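Local coordinates for filamentation induced by cAMP protein Fic (Desulfovibrio alaskensis, PDB 4RGL) that belongs to the Fic/DOC family, a mostly helical fold, here joined to a C-terminal domain of the helix-turn-helix clan, and is of otherwise undescribed function, at residues 171-176 against 243-248; 58-63 against 223-228; 121-126 against 184-189; 110-115 against 193-198. One frame throughout, in Å; residues are numbered along the deposited sequence.

Interaction 1 of 4, residues 171-176 against 243-248; sequences ASCIFH and FMLGAL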
loop_
_atom_site.group_PDB
_atom_site.type_symbol
_atom_site.label_atom_id
_atom_site.label_comp_id
_atom_site.label_asym_id
_atom_site.label_seq_id
_atom_site.Cartn_x
_atom_site.Cartn_y
_atom_site.Cartn_z
ATOM N N ALA A 171 10.304 8.461 14.946
ATOM C CA ALA A 171 9.251 8.187 15.928
ATOM C C ALA A 171 8.438 6.940 15.555
ATOM O O ALA A 171 8.094 6.153 16.439
ATOM C CB ALA A 171 8.329 9.389 16.052
ATOM N N SER A 172 8.148 6.745 14.232
ATOM C CA SER A 172 7.399 5.573 13.755
ATOM C C SER A 172 8.191 4.288 13.984
ATOM O O SER A 172 7.613 3.270 14.359
ATOM C CB SER A 172 7.054 5.717 12.277
ATOM O OG SER A 172 8.219 5.691 11.472
ATOM N N CYS A 173 9.518 4.341 13.783
ATOM C CA CYS A 173 10.385 3.185 13.995
ATOM C C CYS A 173 10.471 2.854 15.484
ATOM O O CYS A 173 10.396 1.679 15.857
ATOM C CB CYS A 173 11.768 3.431 13.402
ATOM S SG CYS A 173 11.777 3.640 11.607
ATOM N N ILE A 174 10.648 3.891 16.340
ATOM C CA ILE A 174 10.747 3.699 17.791
ATOM C C ILE A 174 9.443 3.079 18.331
ATOM O O ILE A 174 9.494 2.120 19.111
ATOM C CB ILE A 174 11.075 5.037 18.514
ATOM C CG1 ILE A 174 12.391 5.683 17.971
ATOM C CG2 ILE A 174 11.135 4.839 20.026
ATOM C CD1 ILE A 174 13.708 4.900 18.302
ATOM N N PHE A 175 8.276 3.610 17.892
ATOM C CA PHE A 175 6.977 3.093 18.325
ATOM C C PHE A 175 6.814 1.627 17.912
ATOM O O PHE A 175 6.421 0.802 18.733
ATOM C CB PHE A 175 5.833 3.938 17.750
ATOM C CG PHE A 175 4.464 3.534 18.256
ATOM C CD1 PHE A 175 3.755 2.503 17.648
ATOM C CD2 PHE A 175 3.891 4.174 19.347
ATOM C CE1 PHE A 175 2.513 2.105 18.141
ATOM C CE2 PHE A 175 2.638 3.786 19.826
ATOM C CZ PHE A 175 1.957 2.756 19.219
ATOM N N HIS A 176 7.130 1.307 16.635
ATOM C CA HIS A 176 7.055 -0.064 16.102
ATOM C C HIS A 176 7.861 -1.017 16.977
ATOM O O HIS A 176 7.374 -2.079 17.341
ATOM C CB HIS A 176 7.586 -0.095 14.644
ATOM C CG HIS A 176 7.191 -1.319 13.861
ATOM N ND1 HIS A 176 6.753 -1.224 12.551
ATOM C CD2 HIS A 176 7.169 -2.621 14.232
ATOM C CE1 HIS A 176 6.511 -2.464 12.162
ATOM N NE2 HIS A 176 6.727 -3.337 13.145
ATOM N N PHE A 243 17.359 -0.387 10.036
ATOM C CA PHE A 243 16.741 -1.361 9.137
ATOM C C PHE A 243 15.471 -0.806 8.535
ATOM O O PHE A 243 15.287 -0.881 7.317
ATOM C CB PHE A 243 16.438 -2.682 9.876
ATOM C CG PHE A 243 15.822 -3.749 8.988
ATOM C CD1 PHE A 243 16.625 -4.640 8.281
ATOM C CD2 PHE A 243 14.439 -3.838 8.833
ATOM C CE1 PHE A 243 16.057 -5.606 7.442
ATOM C CE2 PHE A 243 13.876 -4.788 7.974
ATOM C CZ PHE A 243 14.689 -5.669 7.288
HETATM N N MSE A 244 14.566 -0.269 9.387
HETATM C CA MSE A 244 13.272 0.222 8.932
HETATM C C MSE A 244 13.428 1.448 8.021
HETATM O O MSE A 244 12.833 1.475 6.941
HETATM C CB MSE A 244 12.371 0.551 10.113
HETATM C CG MSE A 244 10.895 0.650 9.730
HETATM SE SE MSE A 244 10.243 -0.971 8.837
HETATM C CE MSE A 244 10.695 -2.263 10.199
ATOM N N LEU A 245 14.258 2.456 8.437
ATOM C CA LEU A 245 14.517 3.634 7.587
ATOM C C LEU A 245 15.153 3.208 6.274
ATOM O O LEU A 245 14.879 3.806 5.232
ATOM C CB LEU A 245 15.413 4.664 8.301
ATOM C CG LEU A 245 14.775 5.421 9.477
ATOM C CD1 LEU A 245 15.784 6.339 10.135
ATOM C CD2 LEU A 245 13.560 6.219 9.028
ATOM N N GLY A 246 15.952 2.136 6.324
ATOM C CA GLY A 246 16.545 1.549 5.132
ATOM C C GLY A 246 15.492 0.969 4.214
ATOM O O GLY A 246 15.430 1.325 3.031
ATOM N N ALA A 247 14.575 0.147 4.786
ATOM C CA ALA A 247 13.462 -0.443 4.044
ATOM C C ALA A 247 12.552 0.645 3.459
ATOM O O ALA A 247 12.178 0.568 2.282
ATOM C CB ALA A 247 12.658 -1.366 4.950
ATOM N N LEU A 248 12.236 1.692 4.272
ATOM C CA LEU A 248 11.389 2.815 3.844
ATOM C C LEU A 248 12.021 3.564 2.693
ATOM O O LEU A 248 11.334 3.887 1.724
ATOM C CB LEU A 248 11.131 3.766 5.014
ATOM C CG LEU A 248 10.098 3.284 6.026
ATOM C CD1 LEU A 248 10.277 3.970 7.354
ATOM C CD2 LEU A 248 8.691 3.476 5.498
#

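Interaction 2 of 4, residues 58-63 against 223-228; sequences AIENNT and DYYRVL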
loop_
_atom_site.group_PDB
_atom_site.type_symbol
_atom_site.label_atom_id
_atom_site.label_comp_id
_atom_site.label_asym_id
_atom_site.label_seq_id
_atom_site.Cartn_x
_atom_site.Cartn_y
_atom_site.Cartn_z
ATOM N N ALA A 58 0.789 -11.633 4.698
ATOM C CA ALA A 58 1.693 -12.723 4.290
ATOM C C ALA A 58 2.766 -12.965 5.347
ATOM O O ALA A 58 3.149 -14.115 5.581
ATOM C CB ALA A 58 2.343 -12.398 2.953
ATOM N N ILE A 59 3.235 -11.878 6.016
ATOM C CA ILE A 59 4.246 -11.977 7.076
ATOM C C ILE A 59 3.700 -12.813 8.238
ATOM O O ILE A 59 4.447 -13.577 8.851
ATOM C CB ILE A 59 4.695 -10.566 7.556
ATOM C CG1 ILE A 59 5.345 -9.766 6.394
ATOM C CG2 ILE A 59 5.657 -10.675 8.758
ATOM C CD1 ILE A 59 5.660 -8.265 6.731
ATOM N N GLU A 60 2.382 -12.716 8.499
ATOM C CA GLU A 60 1.753 -13.467 9.579
ATOM C C GLU A 60 1.153 -14.794 9.040
ATOM O O GLU A 60 0.154 -15.292 9.569
ATOM C CB GLU A 60 0.685 -12.617 10.289
ATOM C CG GLU A 60 1.232 -11.305 10.859
ATOM C CD GLU A 60 2.367 -11.430 11.871
ATOM O OE1 GLU A 60 2.515 -12.516 12.479
ATOM O OE2 GLU A 60 3.058 -10.413 12.106
ATOM N N ASN A 61 1.804 -15.369 8.004
ATOM C CA ASN A 61 1.531 -16.712 7.486
ATOM C C ASN A 61 0.136 -16.824 6.798
ATOM O O ASN A 61 -0.408 -17.928 6.703
ATOM C CB ASN A 61 1.651 -17.757 8.607
ATOM C CG ASN A 61 3.012 -17.766 9.273
ATOM O OD1 ASN A 61 4.056 -17.553 8.631
ATOM N ND2 ASN A 61 3.034 -18.046 10.570
ATOM N N ASN A 62 -0.353 -15.725 6.189
ATOM C CA ASN A 62 -1.561 -15.793 5.353
ATOM C C ASN A 62 -1.161 -16.256 3.950
ATOM O O ASN A 62 -0.268 -15.665 3.336
ATOM C CB ASN A 62 -2.286 -14.439 5.318
ATOM C CG ASN A 62 -3.639 -14.478 4.646
ATOM O OD1 ASN A 62 -3.771 -14.850 3.479
ATOM N ND2 ASN A 62 -4.645 -13.955 5.325
ATOM N N THR A 63 -1.732 -17.372 3.491
ATOM C CA THR A 63 -1.270 -18.048 2.274
ATOM C C THR A 63 -1.879 -17.431 0.971
ATOM O O THR A 63 -1.535 -17.884 -0.130
ATOM C CB THR A 63 -1.597 -19.543 2.347
ATOM O OG1 THR A 63 -3.016 -19.712 2.350
ATOM C CG2 THR A 63 -0.977 -20.221 3.574
ATOM N N ASP A 223 15.887 -11.276 8.013
ATOM C CA ASP A 223 16.732 -10.202 8.564
ATOM C C ASP A 223 15.925 -9.305 9.486
ATOM O O ASP A 223 16.422 -8.897 10.537
ATOM C CB ASP A 223 17.364 -9.363 7.431
ATOM C CG ASP A 223 18.325 -10.137 6.534
ATOM O OD1 ASP A 223 18.111 -11.364 6.345
ATOM O OD2 ASP A 223 19.223 -9.502 5.942
ATOM N N TYR A 224 14.666 -8.992 9.093
ATOM C CA TYR A 224 13.758 -8.156 9.883
ATOM C C TYR A 224 13.639 -8.690 11.305
ATOM O O TYR A 224 13.996 -7.985 12.251
ATOM C CB TYR A 224 12.372 -8.088 9.207
ATOM C CG TYR A 224 11.269 -7.528 10.081
ATOM C CD1 TYR A 224 11.233 -6.176 10.410
ATOM C CD2 TYR A 224 10.171 -8.310 10.436
ATOM C CE1 TYR A 224 10.184 -5.637 11.156
ATOM C CE2 TYR A 224 9.102 -7.776 11.156
ATOM C CZ TYR A 224 9.113 -6.439 11.516
ATOM O OH TYR A 224 8.062 -5.910 12.224
ATOM N N TYR A 225 13.257 -9.983 11.450
ATOM C CA TYR A 225 13.108 -10.616 12.763
ATOM C C TYR A 225 14.473 -10.785 13.477
ATOM O O TYR A 225 14.521 -10.734 14.706
ATOM C CB TYR A 225 12.407 -11.982 12.640
ATOM C CG TYR A 225 10.927 -11.883 12.320
ATOM C CD1 TYR A 225 10.049 -11.229 13.182
ATOM C CD2 TYR A 225 10.380 -12.575 11.242
ATOM C CE1 TYR A 225 8.680 -11.188 12.930
ATOM C CE2 TYR A 225 9.007 -12.564 10.995
ATOM C CZ TYR A 225 8.160 -11.859 11.836
ATOM O OH TYR A 225 6.806 -11.838 11.598
ATOM N N ARG A 226 15.578 -10.973 12.703
ATOM C CA ARG A 226 16.923 -11.127 13.291
ATOM C C ARG A 226 17.419 -9.789 13.877
ATOM O O ARG A 226 17.950 -9.766 14.990
ATOM C CB ARG A 226 17.922 -11.660 12.246
ATOM C CG ARG A 226 19.263 -12.104 12.855
ATOM C CD ARG A 226 20.238 -12.641 11.805
ATOM N NE ARG A 226 20.688 -11.597 10.876
ATOM C CZ ARG A 226 20.261 -11.484 9.621
ATOM N NH1 ARG A 226 19.415 -12.377 9.119
ATOM N NH2 ARG A 226 20.710 -10.506 8.847
ATOM N N VAL A 227 17.223 -8.670 13.128
ATOM C CA VAL A 227 17.598 -7.325 13.597
ATOM C C VAL A 227 16.714 -6.929 14.774
ATOM O O VAL A 227 17.204 -6.370 15.755
ATOM C CB VAL A 227 17.512 -6.278 12.460
ATOM N N LEU A 228 15.426 -7.279 14.701
ATOM C CA LEU A 228 14.468 -7.010 15.762
ATOM C C LEU A 228 14.838 -7.786 17.048
ATOM O O LEU A 228 14.696 -7.251 18.151
ATOM C CB LEU A 228 13.058 -7.394 15.286
ATOM C CG LEU A 228 11.908 -7.096 16.228
ATOM C CD1 LEU A 228 11.895 -5.622 16.641
ATOM C CD2 LEU A 228 10.600 -7.469 15.595
HETATM O O HOH W 1 5.916 -9.307 12.836
#

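Interaction 3 of 4, residues 121-126 against 184-189; sequences VDETGR and PFADGN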
loop_
_atom_site.group_PDB
_atom_site.type_symbol
_atom_site.label_atom_id
_atom_site.label_comp_id
_atom_site.label_asym_id
_atom_site.label_seq_id
_atom_site.Cartn_x
_atom_site.Cartn_y
_atom_site.Cartn_z
ATOM N N VAL A 121 -11.531 -13.089 16.615
ATOM C CA VAL A 121 -10.949 -13.354 17.934
ATOM C C VAL A 121 -11.926 -12.915 19.049
ATOM O O VAL A 121 -12.871 -12.171 18.783
ATOM C CB VAL A 121 -9.567 -12.638 18.061
ATOM C CG1 VAL A 121 -9.128 -12.512 19.519
ATOM C CG2 VAL A 121 -8.508 -13.357 17.235
ATOM N N ASP A 122 -11.717 -13.424 20.291
ATOM C CA ASP A 122 -12.577 -13.097 21.425
ATOM C C ASP A 122 -12.290 -11.676 21.943
ATOM O O ASP A 122 -13.208 -10.854 22.012
ATOM C CB ASP A 122 -12.404 -14.127 22.555
ATOM N N GLU A 123 -11.009 -11.373 22.275
ATOM C CA GLU A 123 -10.641 -10.066 22.837
ATOM C C GLU A 123 -10.281 -9.066 21.733
ATOM O O GLU A 123 -9.120 -8.979 21.326
ATOM C CB GLU A 123 -9.478 -10.205 23.828
ATOM C CG GLU A 123 -9.843 -10.963 25.089
ATOM C CD GLU A 123 -8.713 -11.071 26.090
ATOM O OE1 GLU A 123 -7.826 -11.932 25.896
ATOM O OE2 GLU A 123 -8.714 -10.293 27.071
ATOM N N THR A 124 -11.268 -8.268 21.301
ATOM C CA THR A 124 -11.080 -7.245 20.267
ATOM C C THR A 124 -11.298 -5.856 20.854
ATOM O O THR A 124 -12.215 -5.665 21.645
ATOM C CB THR A 124 -12.044 -7.496 19.094
ATOM O OG1 THR A 124 -13.385 -7.373 19.563
ATOM C CG2 THR A 124 -11.842 -8.857 18.455
ATOM N N GLY A 125 -10.490 -4.891 20.422
ATOM C CA GLY A 125 -10.618 -3.499 20.855
ATOM C C GLY A 125 -10.293 -3.285 22.322
ATOM O O GLY A 125 -10.849 -2.388 22.963
ATOM N N ARG A 126 -9.405 -4.131 22.867
ATOM C CA ARG A 126 -8.968 -4.069 24.265
ATOM C C ARG A 126 -7.675 -4.826 24.430
ATOM O O ARG A 126 -7.353 -5.684 23.598
ATOM C CB ARG A 126 -10.057 -4.637 25.216
ATOM C CG ARG A 126 -10.541 -6.036 24.840
ATOM C CD ARG A 126 -11.693 -6.484 25.720
ATOM N NE ARG A 126 -12.367 -7.664 25.173
ATOM C CZ ARG A 126 -13.381 -7.605 24.310
ATOM N NH1 ARG A 126 -13.843 -6.428 23.897
ATOM N NH2 ARG A 126 -13.939 -8.719 23.854
ATOM N N PRO A 184 0.491 -5.738 22.993
ATOM C CA PRO A 184 -0.594 -5.404 23.931
ATOM C C PRO A 184 -1.874 -6.202 23.689
ATOM O O PRO A 184 -2.699 -6.301 24.584
ATOM C CB PRO A 184 -0.829 -3.913 23.674
ATOM C CG PRO A 184 -0.357 -3.690 22.296
ATOM C CD PRO A 184 0.822 -4.590 22.124
ATOM N N PHE A 185 -2.068 -6.717 22.477
ATOM C CA PHE A 185 -3.308 -7.412 22.148
ATOM C C PHE A 185 -3.115 -8.930 22.150
ATOM O O PHE A 185 -1.989 -9.418 22.012
ATOM C CB PHE A 185 -3.836 -6.949 20.791
ATOM C CG PHE A 185 -4.097 -5.465 20.719
ATOM C CD1 PHE A 185 -5.225 -4.911 21.312
ATOM C CD2 PHE A 185 -3.243 -4.626 20.014
ATOM C CE1 PHE A 185 -5.469 -3.539 21.241
ATOM C CE2 PHE A 185 -3.497 -3.255 19.930
ATOM C CZ PHE A 185 -4.606 -2.719 20.548
ATOM N N ALA A 186 -4.213 -9.674 22.317
ATOM C CA ALA A 186 -4.183 -11.128 22.293
ATOM C C ALA A 186 -3.753 -11.650 20.907
ATOM O O ALA A 186 -3.073 -12.672 20.819
ATOM C CB ALA A 186 -5.546 -11.683 22.662
ATOM N N ASP A 187 -4.156 -10.943 19.826
ATOM C CA ASP A 187 -3.809 -11.333 18.453
ATOM C C ASP A 187 -3.597 -10.110 17.579
ATOM O O ASP A 187 -4.125 -9.040 17.877
ATOM C CB ASP A 187 -4.922 -12.225 17.837
ATOM C CG ASP A 187 -5.189 -13.510 18.593
ATOM O OD1 ASP A 187 -6.051 -13.496 19.498
ATOM O OD2 ASP A 187 -4.607 -14.557 18.214
ATOM N N GLY A 188 -2.882 -10.296 16.469
ATOM C CA GLY A 188 -2.704 -9.262 15.453
ATOM C C GLY A 188 -1.747 -8.142 15.822
ATOM O O GLY A 188 -1.821 -7.054 15.244
ATOM N N ASN A 189 -0.801 -8.410 16.745
ATOM C CA ASN A 189 0.159 -7.386 17.189
ATOM C C ASN A 189 1.093 -6.990 16.057
ATOM O O ASN A 189 1.381 -5.803 15.883
ATOM C CB ASN A 189 0.955 -7.872 18.390
ATOM C CG ASN A 189 0.110 -8.023 19.627
ATOM O OD1 ASN A 189 -0.305 -7.036 20.251
ATOM N ND2 ASN A 189 -0.222 -9.265 19.974
HETATM O O HOH W 2 -6.835 -8.330 22.696
#

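Interaction 4 of 4, residues 110-115 against 193-198; sequences LAAHEL and GRLWQT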
loop_
_atom_site.group_PDB
_atom_site.type_symbol
_atom_site.label_atom_id
_atom_site.label_comp_id
_atom_site.label_asym_id
_atom_site.label_seq_id
_atom_site.Cartn_x
_atom_site.Cartn_y
_atom_site.Cartn_z
ATOM N N LEU A 110 -7.454 1.172 19.865
ATOM C CA LEU A 110 -8.389 0.096 20.177
ATOM C C LEU A 110 -9.451 -0.031 19.089
ATOM O O LEU A 110 -9.762 -1.144 18.665
ATOM C CB LEU A 110 -9.048 0.337 21.547
ATOM C CG LEU A 110 -8.071 0.479 22.731
ATOM C CD1 LEU A 110 -8.799 0.819 23.989
ATOM C CD2 LEU A 110 -7.232 -0.786 22.919
ATOM N N ALA A 111 -9.955 1.112 18.580
ATOM C CA ALA A 111 -10.931 1.120 17.484
ATOM C C ALA A 111 -10.356 0.425 16.220
ATOM O O ALA A 111 -11.083 -0.300 15.526
ATOM C CB ALA A 111 -11.339 2.551 17.159
ATOM N N ALA A 112 -9.044 0.611 15.962
ATOM C CA ALA A 112 -8.368 -0.020 14.831
ATOM C C ALA A 112 -8.269 -1.530 15.025
ATOM O O ALA A 112 -8.546 -2.292 14.092
ATOM C CB ALA A 112 -6.978 0.574 14.657
ATOM N N HIS A 113 -7.890 -1.971 16.245
ATOM C CA HIS A 113 -7.772 -3.395 16.559
ATOM C C HIS A 113 -9.136 -4.097 16.423
ATOM O O HIS A 113 -9.198 -5.235 15.936
ATOM C CB HIS A 113 -7.206 -3.590 17.966
ATOM C CG HIS A 113 -6.997 -5.023 18.330
ATOM N ND1 HIS A 113 -7.882 -5.692 19.156
ATOM C CD2 HIS A 113 -6.054 -5.894 17.901
ATOM C CE1 HIS A 113 -7.427 -6.930 19.236
ATOM N NE2 HIS A 113 -6.328 -7.098 18.495
ATOM N N GLU A 114 -10.236 -3.383 16.793
ATOM C CA GLU A 114 -11.599 -3.887 16.644
ATOM C C GLU A 114 -11.918 -4.174 15.160
ATOM O O GLU A 114 -12.347 -5.279 14.833
ATOM C CB GLU A 114 -12.621 -2.881 17.245
ATOM C CG GLU A 114 -14.020 -2.922 16.614
ATOM C CD GLU A 114 -14.755 -4.252 16.672
ATOM O OE1 GLU A 114 -14.390 -5.105 17.514
ATOM O OE2 GLU A 114 -15.705 -4.433 15.881
ATOM N N LEU A 115 -11.674 -3.197 14.267
ATOM C CA LEU A 115 -11.955 -3.363 12.837
ATOM C C LEU A 115 -11.123 -4.475 12.234
ATOM O O LEU A 115 -11.603 -5.195 11.355
ATOM C CB LEU A 115 -11.687 -2.060 12.082
ATOM C CG LEU A 115 -12.703 -0.959 12.281
ATOM C CD1 LEU A 115 -12.206 0.339 11.691
ATOM C CD2 LEU A 115 -14.033 -1.334 11.673
ATOM N N GLY A 193 1.317 -3.305 14.473
ATOM C CA GLY A 193 2.600 -2.620 14.452
ATOM C C GLY A 193 2.837 -1.899 13.143
ATOM O O GLY A 193 3.084 -0.687 13.130
ATOM N N ARG A 194 2.660 -2.626 12.012
ATOM C CA ARG A 194 2.836 -2.066 10.666
ATOM C C ARG A 194 1.769 -1.027 10.365
ATOM O O ARG A 194 2.061 -0.018 9.711
ATOM C CB ARG A 194 2.802 -3.174 9.618
ATOM C CG ARG A 194 3.886 -4.187 9.828
ATOM C CD ARG A 194 3.778 -5.349 8.903
ATOM N NE ARG A 194 4.407 -6.522 9.494
ATOM C CZ ARG A 194 3.731 -7.509 10.062
ATOM N NH1 ARG A 194 2.413 -7.555 9.968
ATOM N NH2 ARG A 194 4.374 -8.511 10.636
ATOM N N LEU A 195 0.534 -1.244 10.869
ATOM C CA LEU A 195 -0.551 -0.296 10.668
ATOM C C LEU A 195 -0.238 1.028 11.334
ATOM O O LEU A 195 -0.360 2.081 10.700
ATOM C CB LEU A 195 -1.874 -0.860 11.209
ATOM C CG LEU A 195 -3.075 0.122 11.195
ATOM C CD1 LEU A 195 -3.511 0.448 9.763
ATOM C CD2 LEU A 195 -4.230 -0.431 11.979
ATOM N N TRP A 196 0.188 0.990 12.608
ATOM C CA TRP A 196 0.411 2.208 13.367
ATOM C C TRP A 196 1.662 2.944 12.874
ATOM O O TRP A 196 1.675 4.174 12.875
ATOM C CB TRP A 196 0.502 1.915 14.864
ATOM C CG TRP A 196 -0.433 2.760 15.682
ATOM C CD1 TRP A 196 -0.088 3.710 16.597
ATOM C CD2 TRP A 196 -1.850 2.885 15.491
ATOM N NE1 TRP A 196 -1.216 4.327 17.083
ATOM C CE2 TRP A 196 -2.307 3.874 16.388
ATOM C CE3 TRP A 196 -2.787 2.234 14.665
ATOM C CZ2 TRP A 196 -3.657 4.212 16.501
ATOM C CZ3 TRP A 196 -4.117 2.598 14.751
ATOM C CH2 TRP A 196 -4.546 3.562 15.669
ATOM N N GLN A 197 2.658 2.207 12.338
ATOM C CA GLN A 197 3.809 2.862 11.722
ATOM C C GLN A 197 3.360 3.670 10.487
ATOM O O GLN A 197 3.728 4.835 10.350
ATOM C CB GLN A 197 4.889 1.849 11.344
ATOM C CG GLN A 197 6.080 2.503 10.644
ATOM C CD GLN A 197 7.154 1.527 10.304
ATOM O OE1 GLN A 197 7.726 0.872 11.177
ATOM N NE2 GLN A 197 7.577 1.538 9.049
ATOM N N THR A 198 2.470 3.079 9.656
ATOM C CA THR A 198 1.884 3.768 8.503
ATOM C C THR A 198 1.073 4.997 8.969
ATOM O O THR A 198 1.082 6.032 8.298
ATOM C CB THR A 198 1.003 2.795 7.690
ATOM O OG1 THR A 198 1.762 1.630 7.362
ATOM C CG2 THR A 198 0.459 3.426 6.423
#

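Interaction 1 of 4, residues 171-176 against 243-248
In the mostly helical Fic fold, Cys173 of helix 168-182 packs against Met244 and Leu245 of helix 238-257. Met244 is modelled as selenomethionine. The two backbones come close, with Cys173 CA 6.5 Å from Met244 CA. With SG turned anti to its own carbonyl carbon (chi1 -64°), Cys173 points its sulfur across at the root of Met244, where SG lies 3.5 Å from Met244 CB. The same sulfur is 3.6 Å from Met244 CG. Leu245 adds a second, looser touch, its CD2 4.1 Å from Cys173 SG. The Met244 chain bends at chi2 and chi3, bringing its end to Tyr224, while its first two carbons serve the cysteine. No hydrogen bond joins the segments; the contact is apolar and all three touching residues are buried. The segments bury 183 Å² between them, most of it on the cysteine and the selenomethionine. Around this pair the neighbours close in. His176, one turn after the cysteine, meets Phe240 of helix 238-257 edge-to-face. Helix 189-202 contributes Gln197, which packs on both Ser172 and Met244 and hydrogen-bonds to His176 ND1, and helix 221-234 lays Tyr224 against Phe243 and Met244.

Interaction 2 of 4, residues 58-63 against 223-228
With CG2 anti to its backbone N (the CG1 branch at chi1 -62°), Ile59 points a methyl at the phenol end of Tyr225. Ile59 CG2 lies 3.3 Å from Tyr225 OH and 4.1 Å from Tyr225 CZ, approaching the ring at a slant. Glu60 takes a curled path, turning at chi1 and again at chi2 (-58°), which brings its OE2 to 4.0 Å from Tyr225 OH without a direct bond. A water bridges them instead, donating to Glu60 OE2 at 3.2 Å and sitting 3.0 Å from Tyr225 OH. The carboxylate stands nearly upright to the phenol ring, their planes 77° apart. One face of the Tyr225 ring is covered from within its own helix, Tyr224 CD2 sitting 3.9 Å above the plane over the centre. Glu60 lies where the chain leaves helix 42-59, in a Schellman motif with Asn61 at the positive-phi C-prime position and Asn61 N bonded to Ala58 O. This helix end, with Glu60 and Asn61, matches the (S/T)xxxE(G/N) pattern and is probably the inhibitory helix of Fic proteins, consistent with the salt bridge from Glu60 OE2 to Arg194 NH2 of helix 189-202. An unidentified ligand lies beside the contact, hydrogen-bonded to Ile59 O, Glu60 OE1 and Asn61 ND2 and weakly to Tyr225 OH.

Interaction 3 of 4, residues 121-126 against 184-189
Val121 sets its two methyl groups against one carboxylate oxygen of Asp187, with CG1 3.2 Å from Asp187 OD1 and CG2 only slightly farther. Further along the loop Glu123 OE1 lies 4.0 Å from Ala186 CB, while its other oxygen, OE2, is hydrogen-bonded to Ser129 OG. Arg126 presents its carbonyl oxygen in the plane of the Phe185 ring, at the edge, 3.2 Å from Phe185 CD1. With CG anti to the carbonyl carbon (chi1 -58°), the ring turns its edge to that oxygen. Between the loops sits one water that donates to Glu123 O at 2.7 Å and to Arg126 O at 2.8 Å, and accepts from Ala186 N at 3.0 Å. The next shell shapes the second loop, which belongs to the Fic signature motif HxFx(D/E)GNGRxxR. Asn189 clasps the backbone of Phe185 with both ends of its amide: OD1 receives Phe185 N at 2.9 Å on a lone pair, and ND2 gives to Phe185 O at 2.7 Å from 41° out of the carbonyl plane. That ND2 also serves an unidentified ligand, which is bonded to Asp187 OD2 and Gly188 N as well. Gly188, at positive phi, occupies the N-cap of helix 189-202. Farther out, His113 of helix 106-117 stacks on Phe185 and bonds through its two nitrogens to Gly125 N and Asp187 O. With no direct hydrogen bond between the segments, the polar link from loop to loop runs through the water and the histidine.

Interaction 4 of 4, residues 110-115 against 193-198
Ala112 presses its methyl group into the angle between Trp196 and Leu195, and the direct contact between the segments is wholly apolar. Ala112 CB stands 3.5 Å from Trp196 CZ3 and 4.0 Å from Trp196 CH2, approaching the six-membered part of the indole at a slant. The leucine adds a second surface: with CG anti to its backbone N (chi1 173°), it directs CD2 to 4.0 Å from Ala112 CB. The nearest CA atoms, of Ala112 and Leu195, are 8.9 Å apart, a distance the side chains span. Hydrogen bonding falls instead within helix 189-202 and to its surroundings. Thr198 OG1 returns to Arg194 O at 2.9 Å, and Thr198 N reaches the same oxygen from the opposite face of its plane, so two donors grip one carbonyl. The buried indole N-H of Trp196 is satisfied by Ala103 O. The contact thus joins helix 106-117 to helix 189-202, with Trp101 against Ala112, Thr94 and Tyr95 of helix 82-95 against Leu195, and Phe175 of helix 168-182 meeting the ring of Trp196.

How the interactions relate
Interactions 1 and 4 are buried, apolar helix pairings, one built round a sulfur and the other round an alanine methyl; helix 168-182 carries one side of interaction 1 and the next helix, 189-202, one side of interaction 4. Interaction 3 lies at the surface and interaction 2 is partly buried, and in both a water bridges the segments and an unidentified ligand sits alongside. Helix 189-202 links the set: Gln197 faces interaction 1, Arg194 pairs with the glutamate of interaction 2, and Asn189 opens the helix in interaction 3. Interactions 3 and 4 also share His113. The buried pairings are purely apolar, while the more exposed ones add water-bridged polar groups to their apolar touches.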